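Local coordinates for protein TonB-dependent siderophore receptor (Pseudomonas aeruginosa 39016, PDB 5NEC) that probably takes up iron-loaded siderophores, and siderophore-drug conjugates, across the outer membrane through a plugged beta-barrel in a TonB-dependent way, at residues Asn267-Thr272 / Asn402-Glu407; Tyr311-Pro316 / Ala714-Gln719. One frame throughout, in Å; residues are numbered along the deposited sequence.

Contact 1. Residues Asn267-Thr272 / Asn402-Glu407; sequences NFYGLT and NCTSLE
Y269 reaches across to the chain at L406 and ends in a short hydrogen bond, its OH giving its proton to L406 O over 2.6 Å. The donor lies in the carbonyl plane, on a lone pair, with a C=O...O angle of 142°. The tight part of the contact is gathered round this ring. T404 CG2, S405 O and L406 O all meet it at its edge, near its plane; T404 CG2 touches Y269 CD1 at 4.0 Å, while S405 O is 3.5 Å from Y269 CE1. Tyrosine suits the place because its ring is long enough to span the gap and its hydroxyl can serve a backbone oxygen at the far end. With CG anti to its own carbonyl carbon (chi1 -61°), the ring swings toward the strand 403-405 although its CB does not point there. The T404 and Y269 side chains cross at about a right angle, the methyl coming at the ring edge, and V328 of strand 327-354 touches both.

N267 makes the second bond, from ND2 to E407 O at 3.1 Å. The N-H...O angle is 145°, and the amide comes from above the carbonyl plane. An asparagine fits here because a short side chain ending in an amide can offer an N-H to the backbone oxygen of E407. The looser side lies beyond: L406 offers only CD1, 3.8 Å from Y269 OH, and the CB of E407 points away and the residue is exposed.

The C403-C390 disulfide ties the same strand to the chain at C390, probably among the extracellular loops, as in other TonB-dependent receptors. Both bonds end on main-chain oxygens, so the acceptor side depends on the course of the backbone, the donor side on the amide of N267 and the hydroxyl of Y269.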
# COMPACT_ATOMS: atom_id res chain seq x y z
N ASN A 267 -22.67 -11.30 -7.69
CA ASN A 267 -23.29 -10.20 -8.43
C ASN A 267 -22.28 -9.11 -8.83
O ASN A 267 -21.60 -8.51 -7.98
CB ASN A 267 -24.39 -9.54 -7.61
CG ASN A 267 -25.70 -10.32 -7.61
OD1 ASN A 267 -25.75 -11.48 -7.97
ND2 ASN A 267 -26.78 -9.65 -7.20
N PHE A 268 -22.23 -8.85 -10.13
CA PHE A 268 -21.44 -7.81 -10.75
C PHE A 268 -22.40 -6.90 -11.54
O PHE A 268 -23.12 -7.35 -12.44
CB PHE A 268 -20.37 -8.50 -11.63
CG PHE A 268 -19.58 -7.57 -12.50
CD1 PHE A 268 -18.93 -6.46 -11.95
CD2 PHE A 268 -19.46 -7.80 -13.86
CE1 PHE A 268 -18.21 -5.59 -12.75
CE2 PHE A 268 -18.74 -6.93 -14.66
CZ PHE A 268 -18.10 -5.84 -14.10
N TYR A 269 -22.40 -5.61 -11.22
CA TYR A 269 -23.31 -4.65 -11.86
C TYR A 269 -22.70 -3.93 -13.08
O TYR A 269 -23.38 -3.16 -13.74
CB TYR A 269 -23.83 -3.64 -10.82
CG TYR A 269 -24.60 -4.37 -9.75
CD1 TYR A 269 -25.91 -4.82 -9.98
CD2 TYR A 269 -23.98 -4.74 -8.55
CE1 TYR A 269 -26.60 -5.55 -9.02
CE2 TYR A 269 -24.67 -5.46 -7.60
CZ TYR A 269 -25.98 -5.86 -7.85
OH TYR A 269 -26.66 -6.57 -6.91
N GLY A 270 -21.44 -4.22 -13.39
CA GLY A 270 -20.77 -3.63 -14.54
C GLY A 270 -21.05 -4.37 -15.84
O GLY A 270 -21.89 -5.27 -15.90
N LEU A 271 -20.30 -3.99 -16.87
CA LEU A 271 -20.55 -4.37 -18.24
C LEU A 271 -19.26 -4.84 -18.90
O LEU A 271 -18.34 -4.05 -19.11
CB LEU A 271 -21.06 -3.18 -19.01
CG LEU A 271 -22.47 -2.74 -18.66
CD1 LEU A 271 -22.73 -1.31 -19.17
CD2 LEU A 271 -23.49 -3.73 -19.20
N THR A 272 -19.20 -6.12 -19.23
CA THR A 272 -18.04 -6.69 -19.92
C THR A 272 -17.78 -6.06 -21.29
O THR A 272 -16.64 -5.99 -21.71
CB THR A 272 -18.15 -8.22 -20.08
OG1 THR A 272 -19.42 -8.57 -20.65
CG2 THR A 272 -18.01 -8.87 -18.74
N ASN A 402 -28.86 0.64 -19.37
CA ASN A 402 -28.38 1.47 -18.26
C ASN A 402 -29.04 1.12 -16.92
O ASN A 402 -28.59 1.62 -15.89
CB ASN A 402 -28.58 2.96 -18.57
CG ASN A 402 -27.74 3.39 -19.74
OD1 ASN A 402 -26.53 3.34 -19.67
ND2 ASN A 402 -28.38 3.81 -20.83
N CYS A 403 -30.10 0.32 -16.94
CA CYS A 403 -30.69 -0.25 -15.74
C CYS A 403 -30.52 -1.73 -15.79
O CYS A 403 -30.67 -2.33 -16.85
CB CYS A 403 -32.20 0.03 -15.67
SG CYS A 403 -32.56 1.78 -15.55
N THR A 404 -30.23 -2.33 -14.64
CA THR A 404 -30.18 -3.77 -14.50
C THR A 404 -30.91 -4.21 -13.24
O THR A 404 -31.44 -3.37 -12.49
CB THR A 404 -28.72 -4.29 -14.51
OG1 THR A 404 -28.72 -5.72 -14.63
CG2 THR A 404 -27.94 -3.89 -13.25
N SER A 405 -30.94 -5.51 -13.00
CA SER A 405 -31.59 -6.12 -11.84
C SER A 405 -30.69 -6.11 -10.62
O SER A 405 -29.49 -6.40 -10.73
CB SER A 405 -31.96 -7.57 -12.20
OG SER A 405 -32.19 -8.36 -11.06
N LEU A 406 -31.26 -5.79 -9.45
CA LEU A 406 -30.53 -5.88 -8.18
C LEU A 406 -30.15 -7.33 -7.83
O LEU A 406 -29.03 -7.60 -7.36
CB LEU A 406 -31.35 -5.25 -7.07
CG LEU A 406 -30.83 -5.38 -5.63
CD1 LEU A 406 -29.54 -4.60 -5.48
CD2 LEU A 406 -31.88 -4.93 -4.61
N GLU A 407 -31.07 -8.26 -8.05
CA GLU A 407 -30.85 -9.66 -7.69
C GLU A 407 -30.09 -10.41 -8.76
O GLU A 407 -29.21 -11.18 -8.41
CB GLU A 407 -32.18 -10.38 -7.39
CG GLU A 407 -32.97 -9.80 -6.24
CD GLU A 407 -32.23 -9.85 -4.91
OE1 GLU A 407 -31.60 -10.90 -4.57
OE2 GLU A 407 -32.29 -8.84 -4.17

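Contact 2. Residues Tyr311-Pro316 / Ala714-Gln719; sequences YLWTQP and AHYASQ
Y716 lies across the end of strand 296-316, its CB packed on P316 and the outer part of its ring on Q315. Each of these pairs crosses at about a right angle. P316 CD lies 3.9 Å from Y716 CB, an apolar contact to which the rigid proline ring is well suited. Further along, Y716 CE1 is 3.8 Å from Q315 NE2, and the amide is turned 41° from the tyrosine ring, so the two planes neither stack nor stand upright on each other. Y716 places its CG between its backbone N and carbonyl carbon (chi1 77°), which sends the ring along the strand toward W313. There its OH stops 4.0 Å from W313 NE1, near the plane of the indole and at its edge, a packing contact.

Q315 stretches out beyond CG, and this carries its amide to within reach of both the Y716 and H715 rings. Its NE2 is 4.1 Å from H715 CD2, with amide and imidazole planes about equally inclined. Glutamine suits this position because the aliphatic part lies against a ring while the amide still finds polar partners elsewhere: OE1 takes a bond from N333 and NE2 gives one to D318. H715 in turn has its ND1 bonded to S319. The backbones are joined through one water, which donates to P316 O at 2.7 Å and to H715 O at 2.5 Å, bridging two acceptors that could not bond each other.

The axes of the short segments 311-316 and 716-719 approach to 8.0 Å, their directions 116° apart: a crossing, not a paired edge. The contact joins the end of a barrel strand, flanked by strands 327-354 and 276-291, to the small sheet 244-245, 716-719 and 708-711, probably at the extracellular mouth of the receptor.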
# COMPACT_ATOMS: atom_id res chain seq x y z
N TYR A 311 -9.17 4.32 -17.31
CA TYR A 311 -10.16 3.58 -16.51
C TYR A 311 -11.57 4.02 -16.87
O TYR A 311 -11.82 5.21 -16.98
CB TYR A 311 -9.98 3.85 -15.01
CG TYR A 311 -8.69 3.40 -14.35
CD1 TYR A 311 -7.71 2.67 -15.03
CD2 TYR A 311 -8.44 3.68 -13.00
CE1 TYR A 311 -6.54 2.26 -14.41
CE2 TYR A 311 -7.27 3.26 -12.36
CZ TYR A 311 -6.33 2.55 -13.08
OH TYR A 311 -5.17 2.12 -12.50
N LEU A 312 -12.48 3.05 -17.01
CA LEU A 312 -13.93 3.28 -17.12
C LEU A 312 -14.67 2.13 -16.44
O LEU A 312 -14.57 0.97 -16.87
CB LEU A 312 -14.35 3.34 -18.58
CG LEU A 312 -15.85 3.33 -18.94
CD1 LEU A 312 -16.52 4.49 -18.31
CD2 LEU A 312 -16.08 3.38 -20.44
N TRP A 313 -15.44 2.44 -15.40
CA TRP A 313 -16.07 1.40 -14.60
C TRP A 313 -17.48 1.80 -14.16
O TRP A 313 -17.89 2.95 -14.33
CB TRP A 313 -15.17 1.03 -13.41
CG TRP A 313 -15.15 2.01 -12.29
CD1 TRP A 313 -15.84 1.91 -11.13
CD2 TRP A 313 -14.40 3.23 -12.21
NE1 TRP A 313 -15.58 2.99 -10.32
CE2 TRP A 313 -14.69 3.82 -10.96
CE3 TRP A 313 -13.50 3.87 -13.07
CZ2 TRP A 313 -14.12 5.04 -10.54
CZ3 TRP A 313 -12.93 5.09 -12.64
CH2 TRP A 313 -13.26 5.66 -11.40
N THR A 314 -18.19 0.83 -13.59
CA THR A 314 -19.59 0.99 -13.18
C THR A 314 -19.72 1.07 -11.66
O THR A 314 -19.05 0.35 -10.94
CB THR A 314 -20.43 -0.18 -13.71
OG1 THR A 314 -20.33 -0.24 -15.14
CG2 THR A 314 -21.91 -0.05 -13.30
N GLN A 315 -20.56 1.98 -11.18
CA GLN A 315 -20.93 2.05 -9.76
C GLN A 315 -22.42 1.76 -9.62
O GLN A 315 -23.23 2.37 -10.32
CB GLN A 315 -20.62 3.42 -9.18
CG GLN A 315 -19.22 3.87 -9.48
CD GLN A 315 -18.82 5.16 -8.79
OE1 GLN A 315 -17.70 5.61 -8.98
NE2 GLN A 315 -19.73 5.76 -8.01
N PRO A 316 -22.78 0.86 -8.70
CA PRO A 316 -24.18 0.45 -8.60
C PRO A 316 -25.07 1.48 -7.92
O PRO A 316 -24.99 1.70 -6.72
CB PRO A 316 -24.09 -0.84 -7.79
CG PRO A 316 -22.86 -0.71 -6.96
CD PRO A 316 -21.96 0.27 -7.63
N ALA A 714 -19.57 7.25 -0.32
CA ALA A 714 -20.92 7.21 -0.77
C ALA A 714 -21.14 6.00 -1.68
O ALA A 714 -20.19 5.44 -2.22
CB ALA A 714 -21.27 8.50 -1.50
N HIS A 715 -22.41 5.59 -1.79
CA HIS A 715 -22.91 4.77 -2.87
C HIS A 715 -22.66 3.28 -2.75
O HIS A 715 -23.60 2.50 -2.96
CB HIS A 715 -22.39 5.28 -4.22
CG HIS A 715 -22.58 6.75 -4.43
ND1 HIS A 715 -23.73 7.42 -4.06
CD2 HIS A 715 -21.77 7.68 -4.97
CE1 HIS A 715 -23.62 8.69 -4.37
NE2 HIS A 715 -22.44 8.88 -4.93
N TYR A 716 -21.44 2.86 -2.43
CA TYR A 716 -21.05 1.45 -2.51
C TYR A 716 -19.77 1.08 -1.75
O TYR A 716 -19.06 1.94 -1.25
CB TYR A 716 -20.90 1.02 -3.98
CG TYR A 716 -19.62 1.49 -4.64
CD1 TYR A 716 -19.43 2.83 -4.96
CD2 TYR A 716 -18.59 0.58 -4.92
CE1 TYR A 716 -18.25 3.26 -5.53
CE2 TYR A 716 -17.41 1.00 -5.50
CZ TYR A 716 -17.25 2.33 -5.82
OH TYR A 716 -16.10 2.75 -6.39
N ALA A 717 -19.52 -0.22 -1.69
CA ALA A 717 -18.34 -0.80 -1.08
C ALA A 717 -17.78 -1.91 -1.96
O ALA A 717 -18.48 -2.52 -2.78
CB ALA A 717 -18.70 -1.38 0.27
N SER A 718 -16.50 -2.19 -1.76
CA SER A 718 -15.80 -3.22 -2.50
C SER A 718 -15.87 -4.53 -1.73
O SER A 718 -15.59 -4.54 -0.55
CB SER A 718 -14.34 -2.83 -2.71
OG SER A 718 -13.63 -3.92 -3.24
N GLN A 719 -16.22 -5.60 -2.42
CA GLN A 719 -16.29 -6.94 -1.84
C GLN A 719 -14.98 -7.68 -2.07
O GLN A 719 -14.44 -7.66 -3.16
CB GLN A 719 -17.47 -7.72 -2.45
CG GLN A 719 -17.67 -9.13 -1.89
CD GLN A 719 -18.94 -9.80 -2.44
OE1 GLN A 719 -20.05 -9.27 -2.31
NE2 GLN A 719 -18.78 -10.98 -3.03
O HOH W 1 -25.52 3.09 -4.49

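In the fold
Contact 2 is the more buried of the two, its centre about 20 Å from the centre of the chain, against about 29 Å for contact 1, which is only partly buried, with E407 exposed. Their chemistry follows: contact 1 relies on direct side-chain hydrogen bonds to backbone oxygens, contact 2 on aromatic, proline and amide packing with a water bridge. Both lean on strand 327-354, which pairs with 403-405 on one hand and 296-316 on the other. They also touch directly, since Y269 and G270 pack on T314, and Y269 CD2 is 4.0 Å from P316 CB. D275 serves both, bonding L271 N and T314 OG1.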